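Local coordinates for protein pseudouridine synthase (Pyrococcus abyssi, PDB 2AUS) that probably isomerises uridine to pseudouridine in RNA, as a TruB-family synthase of the Cbf5 type that carries a PUA domain, at residues Trp31-Asp36 / Arg327-Lys332; Val48-Lys53 / Glu212-Leu217; Ala75-Thr80 / Gly87-Ala92; Gly266-Val271 / Val318-Val323. All blocks are in the same frame, centred on the assembly; numbering follows the deposited sequence.

Interaction 1: residues Trp31-Asp36 / Arg327-Lys332; sequences WGFPPD and RDWYPK
The CB methylene of Trp31 is a bump set on the flat face of the Tyr330 ring, 4.0 Å from CB to the ring centroid, a CH-pi contact only 20° off the ring normal. The indole then reaches on to Pro331, whose CD presses on one face of its five-membered ring, 4.0 Å from CD to that centroid. With its CG beside the backbone N (chi1 -66°), Trp31 lays its ring along the 330-331 backbone. Gly32 fills the next dip, its CA 3.9 Å from Tyr330 CE2, an approach so close that it leaves no room for a CB; the positive phi also suits glycine. Beyond it, Phe33 turns its edge to the face of Trp329, an edge-to-face pair with planes at 81° and CE2 of Phe33 4.1 Å from CE2 of Trp329. The phenol oxygen of Tyr330 is hydrogen-bonded to Glu295 and Lys293, which also hold Phe33 N and Trp31 O respectively. An alanine in place of Tyr330 is likely to leave a gap under Trp31 CB and cost Glu295 and Lys293 their hydroxyl partner. With no hydrogen bond across, edge-to-face and CH-pi packing joins the loop after PUA strand 316-323 to the one leading into helix 40-45.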
loop_
_atom_site.group_PDB
_atom_site.type_symbol
_atom_site.label_atom_id
_atom_site.label_comp_id
_atom_site.label_asym_id
_atom_site.label_seq_id
_atom_site.Cartn_x
_atom_site.Cartn_y
_atom_site.Cartn_z
ATOM N N TRP A 31 47.165 -6.014 3.255
ATOM C CA TRP A 31 46.346 -5.009 3.920
ATOM C C TRP A 31 45.189 -4.546 3.048
ATOM O O TRP A 31 45.378 -4.161 1.895
ATOM C CB TRP A 31 47.210 -3.817 4.321
ATOM C CG TRP A 31 48.230 -4.172 5.376
ATOM C CD1 TRP A 31 48.280 -5.322 6.117
ATOM C CD2 TRP A 31 49.307 -3.354 5.837
ATOM N NE1 TRP A 31 49.318 -5.267 7.011
ATOM C CE2 TRP A 31 49.967 -4.069 6.863
ATOM C CE3 TRP A 31 49.782 -2.081 5.487
ATOM C CZ2 TRP A 31 51.075 -3.557 7.542
ATOM C CZ3 TRP A 31 50.890 -1.569 6.167
ATOM C CH2 TRP A 31 51.520 -2.308 7.181
ATOM N N GLY A 32 43.985 -4.593 3.604
ATOM C CA GLY A 32 42.820 -4.168 2.852
ATOM C C GLY A 32 42.393 -5.174 1.804
ATOM O O GLY A 32 42.765 -6.348 1.864
ATOM N N PHE A 33 41.601 -4.708 0.842
ATOM C CA PHE A 33 41.096 -5.569 -0.221
ATOM C C PHE A 33 40.755 -4.756 -1.449
ATOM O O PHE A 33 40.464 -3.566 -1.351
ATOM C CB PHE A 33 39.770 -6.239 0.165
ATOM C CG PHE A 33 39.785 -6.953 1.478
ATOM C CD1 PHE A 33 39.954 -8.331 1.532
ATOM C CD2 PHE A 33 39.563 -6.255 2.661
ATOM C CE1 PHE A 33 39.913 -9.007 2.757
ATOM C CE2 PHE A 33 39.522 -6.914 3.883
ATOM C CZ PHE A 33 39.688 -8.298 3.931
ATOM N N PRO A 34 40.823 -5.382 -2.635
ATOM C CA PRO A 34 40.454 -4.620 -3.827
ATOM C C PRO A 34 38.957 -4.427 -3.520
ATOM O O PRO A 34 38.285 -5.374 -3.101
ATOM C CB PRO A 34 40.682 -5.621 -4.951
ATOM C CG PRO A 34 41.860 -6.408 -4.451
ATOM C CD PRO A 34 41.512 -6.637 -2.994
ATOM N N PRO A 35 38.427 -3.209 -3.689
ATOM C CA PRO A 35 37.014 -2.914 -3.412
ATOM C C PRO A 35 35.987 -3.988 -3.809
ATOM O O PRO A 35 35.069 -4.293 -3.042
ATOM C CB PRO A 35 36.788 -1.597 -4.157
ATOM C CG PRO A 35 38.126 -0.935 -4.062
ATOM C CD PRO A 35 39.080 -2.070 -4.358
ATOM N N ASP A 36 36.146 -4.555 -5.001
ATOM C CA ASP A 36 35.215 -5.564 -5.495
ATOM C C ASP A 36 35.547 -6.998 -5.091
ATOM O O ASP A 36 34.883 -7.933 -5.533
ATOM C CB ASP A 36 35.136 -5.486 -7.018
ATOM C CG ASP A 36 36.443 -5.869 -7.684
ATOM O OD1 ASP A 36 37.494 -5.287 -7.325
ATOM O OD2 ASP A 36 36.421 -6.759 -8.563
ATOM N N ARG A 327 40.162 0.860 11.383
ATOM C CA ARG A 327 41.543 0.929 11.859
ATOM C C ARG A 327 42.387 -0.322 11.634
ATOM O O ARG A 327 43.612 -0.243 11.606
ATOM C CB ARG A 327 41.566 1.259 13.349
ATOM C CG ARG A 327 41.005 2.625 13.687
ATOM C CD ARG A 327 40.716 2.734 15.178
ATOM N NE ARG A 327 40.015 3.969 15.502
ATOM C CZ ARG A 327 40.574 5.011 16.106
ATOM N NH1 ARG A 327 41.853 4.971 16.461
ATOM N NH2 ARG A 327 39.851 6.097 16.353
ATOM N N ASP A 328 41.733 -1.460 11.446
ATOM C CA ASP A 328 42.418 -2.744 11.287
ATOM C C ASP A 328 42.932 -3.154 9.903
ATOM O O ASP A 328 43.781 -4.041 9.804
ATOM C CB ASP A 328 41.506 -3.850 11.834
ATOM C CG ASP A 328 42.162 -5.225 11.812
ATOM O OD1 ASP A 328 41.955 -5.965 10.815
ATOM O OD2 ASP A 328 42.886 -5.548 12.793
ATOM N N TRP A 329 42.434 -2.537 8.836
ATOM C CA TRP A 329 42.877 -2.911 7.499
ATOM C C TRP A 329 44.319 -2.516 7.229
ATOM O O TRP A 329 45.073 -3.299 6.670
ATOM C CB TRP A 329 41.943 -2.318 6.440
ATOM C CG TRP A 329 40.582 -2.971 6.437
ATOM C CD1 TRP A 329 40.106 -3.893 7.337
ATOM C CD2 TRP A 329 39.512 -2.723 5.517
ATOM N NE1 TRP A 329 38.807 -4.221 7.036
ATOM C CE2 TRP A 329 38.415 -3.513 5.928
ATOM C CE3 TRP A 329 39.366 -1.895 4.397
ATOM C CZ2 TRP A 329 37.196 -3.515 5.247
ATOM C CZ3 TRP A 329 38.152 -1.896 3.721
ATOM C CH2 TRP A 329 37.081 -2.697 4.157
ATOM N N TYR A 330 44.696 -1.304 7.619
ATOM C CA TYR A 330 46.067 -0.821 7.439
ATOM C C TYR A 330 46.478 -0.410 8.851
ATOM O O TYR A 330 46.555 0.773 9.182
ATOM C CB TYR A 330 46.098 0.387 6.494
ATOM C CG TYR A 330 45.770 0.042 5.053
ATOM C CD1 TYR A 330 46.780 -0.065 4.096
ATOM C CD2 TYR A 330 44.452 -0.182 4.651
ATOM C CE1 TYR A 330 46.487 -0.384 2.771
ATOM C CE2 TYR A 330 44.144 -0.506 3.330
ATOM C CZ TYR A 330 45.172 -0.606 2.397
ATOM O OH TYR A 330 44.899 -0.966 1.103
ATOM N N PRO A 331 46.766 -1.398 9.697
ATOM C CA PRO A 331 47.154 -1.181 11.095
ATOM C C PRO A 331 48.415 -0.398 11.387
ATOM O O PRO A 331 49.391 -0.461 10.640
ATOM C CB PRO A 331 47.255 -2.602 11.633
ATOM C CG PRO A 331 47.862 -3.320 10.469
ATOM C CD PRO A 331 47.017 -2.799 9.305
ATOM N N LYS A 332 48.380 0.351 12.483
ATOM C CA LYS A 332 49.559 1.065 12.932
ATOM C C LYS A 332 50.310 0.012 13.734
ATOM O O LYS A 332 49.742 -0.612 14.638
ATOM C CB LYS A 332 49.193 2.237 13.842
ATOM C CG LYS A 332 48.776 3.486 13.103
ATOM C CD LYS A 332 48.750 4.666 14.047
ATOM C CE LYS A 332 48.296 5.929 13.348
ATOM N NZ LYS A 332 48.293 7.077 14.297
#

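Interaction 2: residues Val48-Lys53 / Glu212-Leu217; sequences VINLDK and ETLVTL
Asn50 and Asp52 supply the backbone hydrogen bonds to Val215 that make this a short, weakly bonded parallel pairing, the two segments diverging at 72°. Val215 N donates to Asn50 O at 2.9 Å, nearly in line with the carbonyl, and Asp52 N donates to Val215 O at 2.8 Å, tilted 22° from the carbonyl plane. Two CA-H...O contacts, from Leu214 CA to Asn50 O and from Leu51 CA to Val215 O, back them up.

One side-chain bond crosses as well. The ND2 of Asn50 donates to Thr213 OG1 at 2.9 Å, with the hydroxyl close to the amide plane; CG stands anti to the backbone N (chi1 -179°), which carries the amide out to the threonine. Lys209 O accepts a second bond from the same ND2, and Asp211 holds the threonine hydroxyl.

The pairing belongs to a mixed sheet of what is, by family, the TruB-type catalytic domain, where strand 47-53 has 214-215 as a parallel neighbour and 88-93 as an antiparallel one. Thr216 then stands at the N-cap of helix 217-228.

Two waters stitch the ends: one accepts from Asn50 N and donates to Thr213 O, the other accepts from Leu217 N and donates to Asp52 O.

Among apolar contacts, CG2 of Ile49 meets CG2 of Val215 at 3.6 Å, the two side chains crossing at about a right angle. Leu51 and Leu217 also cross, with CD2 to CD2 at 4.1 Å, beside Ile66 of helix 59-69.

Leu214 also lies along Asp52, its CD2 3.6 Å from OD2, which is salt-bridged to Arg201.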
loop_
_atom_site.group_PDB
_atom_site.type_symbol
_atom_site.label_atom_id
_atom_site.label_comp_id
_atom_site.label_asym_id
_atom_site.label_seq_id
_atom_site.Cartn_x
_atom_site.Cartn_y
_atom_site.Cartn_z
ATOM N N VAL A 48 26.800 -0.099 -1.137
ATOM C CA VAL A 48 25.773 0.879 -1.492
ATOM C C VAL A 48 24.856 0.191 -2.490
ATOM O O VAL A 48 25.326 -0.478 -3.411
ATOM C CB VAL A 48 26.368 2.133 -2.169
ATOM C CG1 VAL A 48 27.097 2.984 -1.149
ATOM C CG2 VAL A 48 27.333 1.713 -3.276
ATOM N N ILE A 49 23.551 0.344 -2.304
ATOM C CA ILE A 49 22.583 -0.279 -3.197
ATOM C C ILE A 49 22.039 0.725 -4.194
ATOM O O ILE A 49 21.668 1.839 -3.822
ATOM C CB ILE A 49 21.378 -0.851 -2.412
ATOM C CG1 ILE A 49 21.863 -1.873 -1.385
ATOM C CG2 ILE A 49 20.378 -1.498 -3.373
ATOM C CD1 ILE A 49 20.738 -2.466 -0.538
ATOM N N ASN A 50 22.013 0.349 -5.466
ATOM C CA ASN A 50 21.446 1.222 -6.490
ATOM C C ASN A 50 20.000 0.737 -6.590
ATOM O O ASN A 50 19.650 -0.088 -7.434
ATOM C CB ASN A 50 22.184 1.051 -7.811
ATOM C CG ASN A 50 21.641 1.949 -8.903
ATOM O OD1 ASN A 50 21.005 2.971 -8.632
ATOM N ND2 ASN A 50 21.898 1.577 -10.148
ATOM N N LEU A 51 19.168 1.248 -5.690
ATOM C CA LEU A 51 17.779 0.831 -5.623
ATOM C C LEU A 51 16.803 1.604 -6.499
ATOM O O LEU A 51 16.919 2.820 -6.657
ATOM C CB LEU A 51 17.303 0.910 -4.176
ATOM C CG LEU A 51 15.962 0.219 -3.932
ATOM C CD1 LEU A 51 16.207 -1.268 -3.626
ATOM C CD2 LEU A 51 15.241 0.889 -2.782
ATOM N N ASP A 52 15.843 0.883 -7.070
ATOM C CA ASP A 52 14.800 1.502 -7.889
ATOM C C ASP A 52 13.667 1.684 -6.897
ATOM O O ASP A 52 12.935 0.737 -6.602
ATOM C CB ASP A 52 14.332 0.568 -9.014
ATOM C CG ASP A 52 13.376 1.255 -9.999
ATOM O OD1 ASP A 52 12.777 2.296 -9.647
ATOM O OD2 ASP A 52 13.217 0.750 -11.131
ATOM N N LYS A 53 13.546 2.890 -6.355
ATOM C CA LYS A 53 12.508 3.172 -5.378
ATOM C C LYS A 53 11.117 3.020 -5.987
ATOM O O LYS A 53 10.857 3.496 -7.090
ATOM C CB LYS A 53 12.666 4.595 -4.835
ATOM C CG LYS A 53 11.526 5.043 -3.928
ATOM C CD LYS A 53 11.589 6.532 -3.641
ATOM C CE LYS A 53 10.404 6.979 -2.793
ATOM N NZ LYS A 53 9.102 6.621 -3.444
ATOM N N GLU A 212 22.620 -2.585 -15.124
ATOM C CA GLU A 212 22.484 -3.878 -14.469
ATOM C C GLU A 212 22.500 -3.816 -12.947
ATOM O O GLU A 212 22.005 -4.731 -12.292
ATOM C CB GLU A 212 23.560 -4.860 -14.958
ATOM C CG GLU A 212 24.978 -4.593 -14.473
ATOM C CD GLU A 212 25.555 -3.296 -15.010
ATOM O OE1 GLU A 212 25.294 -2.969 -16.190
ATOM O OE2 GLU A 212 26.284 -2.612 -14.255
ATOM N N THR A 213 23.042 -2.743 -12.375
ATOM C CA THR A 213 23.106 -2.642 -10.916
ATOM C C THR A 213 21.832 -2.139 -10.248
ATOM O O THR A 213 21.726 -2.171 -9.020
ATOM C CB THR A 213 24.267 -1.744 -10.454
ATOM O OG1 THR A 213 23.975 -0.377 -10.768
ATOM C CG2 THR A 213 25.564 -2.161 -11.140
ATOM N N LEU A 214 20.870 -1.672 -11.038
ATOM C CA LEU A 214 19.620 -1.182 -10.468
ATOM C C LEU A 214 18.808 -2.375 -9.996
ATOM O O LEU A 214 18.475 -3.251 -10.790
ATOM C CB LEU A 214 18.813 -0.402 -11.508
ATOM C CG LEU A 214 17.508 0.208 -10.978
ATOM C CD1 LEU A 214 17.832 1.341 -10.008
ATOM C CD2 LEU A 214 16.661 0.727 -12.139
ATOM N N VAL A 215 18.495 -2.417 -8.705
ATOM C CA VAL A 215 17.723 -3.523 -8.154
ATOM C C VAL A 215 16.483 -3.056 -7.398
ATOM O O VAL A 215 16.393 -1.900 -6.981
ATOM C CB VAL A 215 18.595 -4.389 -7.207
ATOM C CG1 VAL A 215 19.730 -5.030 -8.004
ATOM C CG2 VAL A 215 19.153 -3.535 -6.068
ATOM N N THR A 216 15.527 -3.966 -7.227
ATOM C CA THR A 216 14.290 -3.655 -6.522
ATOM C C THR A 216 14.283 -4.322 -5.157
ATOM O O THR A 216 15.090 -5.210 -4.881
ATOM C CB THR A 216 13.045 -4.167 -7.287
ATOM O OG1 THR A 216 13.084 -5.597 -7.339
ATOM C CG2 THR A 216 13.003 -3.608 -8.706
ATOM N N LEU A 217 13.349 -3.897 -4.314
ATOM C CA LEU A 217 13.209 -4.444 -2.973
ATOM C C LEU A 217 12.951 -5.950 -3.020
ATOM O O LEU A 217 13.432 -6.701 -2.171
ATOM C CB LEU A 217 12.068 -3.725 -2.254
ATOM C CG LEU A 217 12.374 -2.249 -1.978
ATOM C CD1 LEU A 217 11.094 -1.478 -1.669
ATOM C CD2 LEU A 217 13.354 -2.165 -0.816
HETATM O O HOH W 1 22.832 -2.093 -6.618
HETATM O O HOH W 2 11.935 -1.549 -5.302
#

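Interaction 3: residues Ala75-Thr80 / Gly87-Ala92; sequences AGHGGT and GVLPVA
His77 and Val91 face each other as a non-hydrogen-bonded antiparallel pair in the TruB-family beta hairpin of strands 75-77 and 88-93. Followed outward, the histidine's CB lies 4.0 Å from Leu89 CD1 and 3.7 Å from Pro90 O. CG stands between the backbone N and the carbonyl carbon (chi1 67°), which swings the imidazole along its own segment toward Thr80. At the far end NE2 is hydrogen-bonded to Thr80 OG1 at 2.9 Å, and Thr80 N lies at the ring edge, in its plane.

Gly76 and Ala92 form a hydrogen-bonded pair: Gly76 N donates to Ala92 O at 2.9 Å, and Ala92 N returns a bond to Gly76 O at 2.7 Å. Gly78 N donates to Pro90 O at 2.9 Å, while CD1 of Leu89 packs 3.8 Å from Gly79 O.

A phosphate ion, probably from the crystallisation liquor, lies, by nearest atoms, about 4 Å from Gly79, Arg202 reaches Val88 O, and in this family the connection between the strands probably borders the active site. With Gly76 and Gly78 giving no side chain to interlock, three main-chain bonds carry the pairing, and the imidazole-hydroxyl bond ties the strand to the loop after it.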
loop_
_atom_site.group_PDB
_atom_site.type_symbol
_atom_site.label_atom_id
_atom_site.label_comp_id
_atom_site.label_asym_id
_atom_site.label_seq_id
_atom_site.Cartn_x
_atom_site.Cartn_y
_atom_site.Cartn_z
ATOM N N ALA A 75 21.716 2.350 7.687
ATOM C CA ALA A 75 21.602 2.532 6.247
ATOM C C ALA A 75 21.112 3.955 6.052
ATOM O O ALA A 75 20.504 4.520 6.950
ATOM C CB ALA A 75 20.605 1.550 5.656
ATOM N N GLY A 76 21.383 4.528 4.883
ATOM C CA GLY A 76 20.952 5.885 4.603
ATOM C C GLY A 76 20.872 6.131 3.109
ATOM O O GLY A 76 21.638 5.560 2.330
ATOM N N HIS A 77 19.947 6.980 2.691
ATOM C CA HIS A 77 19.803 7.262 1.274
ATOM C C HIS A 77 20.449 8.574 0.865
ATOM O O HIS A 77 20.670 9.464 1.685
ATOM C CB HIS A 77 18.324 7.287 0.878
ATOM C CG HIS A 77 17.557 8.427 1.473
ATOM N ND1 HIS A 77 17.067 8.406 2.761
ATOM C CD2 HIS A 77 17.203 9.628 0.956
ATOM C CE1 HIS A 77 16.442 9.543 3.012
ATOM N NE2 HIS A 77 16.510 10.302 1.933
ATOM N N GLY A 78 20.753 8.675 -0.422
ATOM C CA GLY A 78 21.344 9.882 -0.956
ATOM C C GLY A 78 20.326 10.502 -1.893
ATOM O O GLY A 78 19.794 9.817 -2.763
ATOM N N GLY A 79 20.032 11.785 -1.703
ATOM C CA GLY A 79 19.076 12.461 -2.564
ATOM C C GLY A 79 17.656 11.972 -2.362
ATOM O O GLY A 79 17.202 11.060 -3.059
ATOM N N THR A 80 16.946 12.587 -1.420
ATOM C CA THR A 80 15.572 12.196 -1.138
ATOM C C THR A 80 14.666 12.279 -2.359
ATOM O O THR A 80 14.654 13.277 -3.077
ATOM C CB THR A 80 14.934 13.079 -0.033
ATOM O OG1 THR A 80 15.691 12.968 1.178
ATOM C CG2 THR A 80 13.494 12.629 0.244
ATOM N N GLY A 87 12.376 5.403 -9.038
ATOM C CA GLY A 87 13.688 5.470 -9.655
ATOM C C GLY A 87 14.909 5.358 -8.755
ATOM O O GLY A 87 14.829 5.028 -7.570
ATOM N N VAL A 88 16.052 5.672 -9.354
ATOM C CA VAL A 88 17.351 5.605 -8.707
ATOM C C VAL A 88 17.420 6.213 -7.318
ATOM O O VAL A 88 17.334 7.430 -7.137
ATOM C CB VAL A 88 18.418 6.249 -9.604
ATOM C CG1 VAL A 88 19.790 6.178 -8.941
ATOM C CG2 VAL A 88 18.443 5.529 -10.948
ATOM N N LEU A 89 17.574 5.344 -6.330
ATOM C CA LEU A 89 17.687 5.772 -4.945
ATOM C C LEU A 89 18.894 5.079 -4.323
ATOM O O LEU A 89 18.801 3.937 -3.861
ATOM C CB LEU A 89 16.426 5.407 -4.150
ATOM C CG LEU A 89 16.494 5.875 -2.697
ATOM C CD1 LEU A 89 16.398 7.396 -2.654
ATOM C CD2 LEU A 89 15.376 5.248 -1.894
ATOM N N PRO A 90 20.053 5.754 -4.319
ATOM C CA PRO A 90 21.242 5.133 -3.731
ATOM C C PRO A 90 21.061 4.988 -2.224
ATOM O O PRO A 90 20.732 5.955 -1.532
ATOM C CB PRO A 90 22.357 6.116 -4.077
ATOM C CG PRO A 90 21.880 6.739 -5.344
ATOM C CD PRO A 90 20.411 6.982 -5.041
ATOM N N VAL A 91 21.262 3.781 -1.720
ATOM C CA VAL A 91 21.130 3.537 -0.292
ATOM C C VAL A 91 22.442 2.942 0.215
ATOM O O VAL A 91 22.797 1.812 -0.138
ATOM C CB VAL A 91 19.965 2.558 0.013
ATOM C CG1 VAL A 91 19.811 2.376 1.515
ATOM C CG2 VAL A 91 18.667 3.094 -0.572
ATOM N N ALA A 92 23.168 3.715 1.018
ATOM C CA ALA A 92 24.438 3.258 1.574
ATOM C C ALA A 92 24.140 2.410 2.810
ATOM O O ALA A 92 23.229 2.725 3.581
ATOM C CB ALA A 92 25.320 4.458 1.936
#

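Interaction 4: residues Gly266-Val271 / Val318-Val323; sequences GANLTV and VDVEKV
The edge of the PUA-domain sheet is built here, where the short strand 269-270 joins strand 316-323 in antiparallel fashion. Leu269 and Val318 are a hydrogen-bonded pair: Leu269 N donates to Val318 O, in the carbonyl plane, and Val318 N donates back to Leu269 O, each bond 3.3 Å, long for a sheet. Their side chains share a face, with CD2 of Leu269 4.1 Å from CG2 of Val318.

One residue earlier, a side chain takes over the role of the backbone. Asn268 carries its CG beside the backbone N (chi1 -77°), and from there OD1 accepts Val320 N at 3.0 Å. The donor stands 35° out of the amide's carbonyl plane, and the bond is bent. A water donates to the same OD1 at 2.7 Å and also to Val320 O. CB of Asn268 rests 3.3 Å from Val318 O, and CG2 of Val320 packs 3.8 Å from Ala267 O. Asn268 ND2 comes within 3.1 Å of Asp319 OD1, but with the two planes 83° apart the angle is too poor for a hydrogen bond. A leucine at Asn268 would probably leave Val320 N without its acceptor and the bridging water without one of its two anchors.

Just before this, Gly266, at positive phi, closes helix 257-264 in a Schellman motif. On the side away from 269-270, strand 316-323 pairs with 296-302, the ladder broken by a classic beta bulge in which Glu321 and Lys322 both face Leu299. Leu269 and Val318 pack on Ile253 of strand 252-255, Leu269 and Val320 on Ile289 of strand 286-291.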
loop_
_atom_site.group_PDB
_atom_site.type_symbol
_atom_site.label_atom_id
_atom_site.label_comp_id
_atom_site.label_asym_id
_atom_site.label_seq_id
_atom_site.Cartn_x
_atom_site.Cartn_y
_atom_site.Cartn_z
ATOM N N GLY A 266 42.029 8.897 12.654
ATOM C CA GLY A 266 41.556 10.243 12.938
ATOM C C GLY A 266 42.362 11.458 12.518
ATOM O O GLY A 266 41.879 12.581 12.656
ATOM N N ALA A 267 43.573 11.265 12.010
ATOM C CA ALA A 267 44.395 12.398 11.596
ATOM C C ALA A 267 43.956 12.972 10.256
ATOM O O ALA A 267 43.249 12.318 9.487
ATOM C CB ALA A 267 45.851 11.981 11.509
ATOM N N ASN A 268 44.358 14.208 9.989
ATOM C CA ASN A 268 44.048 14.826 8.711
ATOM C C ASN A 268 45.146 14.355 7.771
ATOM O O ASN A 268 46.204 13.931 8.221
ATOM C CB ASN A 268 44.069 16.351 8.808
ATOM C CG ASN A 268 42.827 16.907 9.459
ATOM O OD1 ASN A 268 41.721 16.420 9.223
ATOM N ND2 ASN A 268 42.996 17.946 10.274
ATOM N N LEU A 269 44.905 14.426 6.469
ATOM C CA LEU A 269 45.911 13.982 5.507
ATOM C C LEU A 269 46.967 15.048 5.263
ATOM O O LEU A 269 46.645 16.201 4.982
ATOM C CB LEU A 269 45.243 13.625 4.173
ATOM C CG LEU A 269 46.174 13.253 3.015
ATOM C CD1 LEU A 269 46.908 11.967 3.350
ATOM C CD2 LEU A 269 45.363 13.101 1.732
ATOM N N THR A 270 48.232 14.662 5.363
ATOM C CA THR A 270 49.310 15.601 5.114
ATOM C C THR A 270 49.892 15.300 3.740
ATOM O O THR A 270 49.798 14.175 3.246
ATOM C CB THR A 270 50.421 15.499 6.184
ATOM O OG1 THR A 270 50.984 14.183 6.174
ATOM C CG2 THR A 270 49.847 15.780 7.570
ATOM N N VAL A 271 50.481 16.319 3.131
ATOM C CA VAL A 271 51.088 16.224 1.806
ATOM C C VAL A 271 52.031 15.037 1.601
ATOM O O VAL A 271 51.997 14.382 0.557
ATOM C CB VAL A 271 51.845 17.544 1.478
ATOM C CG1 VAL A 271 52.571 17.434 0.137
ATOM C CG2 VAL A 271 50.852 18.704 1.467
ATOM N N VAL A 318 44.272 17.770 3.341
ATOM C CA VAL A 318 42.831 17.591 3.451
ATOM C C VAL A 318 42.310 17.552 4.879
ATOM O O VAL A 318 42.877 16.879 5.742
ATOM C CB VAL A 318 42.365 16.279 2.777
ATOM C CG1 VAL A 318 40.849 16.149 2.898
ATOM C CG2 VAL A 318 42.790 16.252 1.315
ATOM N N ASP A 319 41.221 18.277 5.116
ATOM C CA ASP A 319 40.581 18.273 6.421
ATOM C C ASP A 319 39.535 17.173 6.360
ATOM O O ASP A 319 38.463 17.350 5.783
ATOM C CB ASP A 319 39.914 19.615 6.720
ATOM C CG ASP A 319 40.742 20.474 7.653
ATOM O OD1 ASP A 319 41.191 19.946 8.694
ATOM O OD2 ASP A 319 40.938 21.672 7.358
ATOM N N VAL A 320 39.862 16.027 6.944
ATOM C CA VAL A 320 38.969 14.875 6.930
ATOM C C VAL A 320 37.671 15.118 7.687
ATOM O O VAL A 320 37.682 15.491 8.858
ATOM C CB VAL A 320 39.690 13.635 7.503
ATOM C CG1 VAL A 320 38.746 12.445 7.527
ATOM C CG2 VAL A 320 40.925 13.324 6.662
ATOM N N GLU A 321 36.550 14.896 7.009
ATOM C CA GLU A 321 35.241 15.102 7.610
ATOM C C GLU A 321 34.592 13.789 8.017
ATOM O O GLU A 321 33.807 13.747 8.962
ATOM C CB GLU A 321 34.329 15.848 6.636
ATOM C CG GLU A 321 34.944 17.131 6.111
ATOM C CD GLU A 321 33.981 17.941 5.264
ATOM O OE1 GLU A 321 33.379 17.368 4.328
ATOM O OE2 GLU A 321 33.839 19.156 5.532
ATOM N N LYS A 322 34.916 12.716 7.301
ATOM C CA LYS A 322 34.358 11.409 7.615
ATOM C C LYS A 322 35.302 10.288 7.181
ATOM O O LYS A 322 35.761 10.263 6.038
ATOM C CB LYS A 322 32.993 11.235 6.939
ATOM C CG LYS A 322 32.416 9.825 7.050
ATOM C CD LYS A 322 32.158 9.411 8.496
ATOM C CE LYS A 322 31.727 7.953 8.573
ATOM N NZ LYS A 322 31.506 7.513 9.974
ATOM N N VAL A 323 35.591 9.377 8.111
ATOM C CA VAL A 323 36.472 8.245 7.858
ATOM C C VAL A 323 35.637 6.987 7.655
ATOM O O VAL A 323 34.712 6.729 8.419
ATOM C CB VAL A 323 37.438 8.004 9.049
ATOM C CG1 VAL A 323 38.256 6.749 8.808
ATOM C CG2 VAL A 323 38.364 9.198 9.221
HETATM O O HOH W 3 39.692 16.030 10.940
#

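Interactions 2 and 3 share one mixed sheet: their centres are about 9 Å apart, and strands 47-53 and 88-93 are joined by probable backbone hydrogen bonds, Leu89 N to Leu51 O and Ile49 N to Val91 O. Interaction 2 is buried, mixing main-chain bonds, waters and apolar packing; interaction 3, partly buried, relies mostly on main-chain bonds. Interactions 1 and 4, partly buried as well, have their centres about 23 and 21 Å from the chain's centre, against 13 and 8 Å for interactions 2 and 3. Interaction 4 repeats strand pairing at the PUA sheet edge, an amide extending the ladder. Interaction 1 adjoins it in sequence, uses aromatic rings instead, and encloses the other three along the chain.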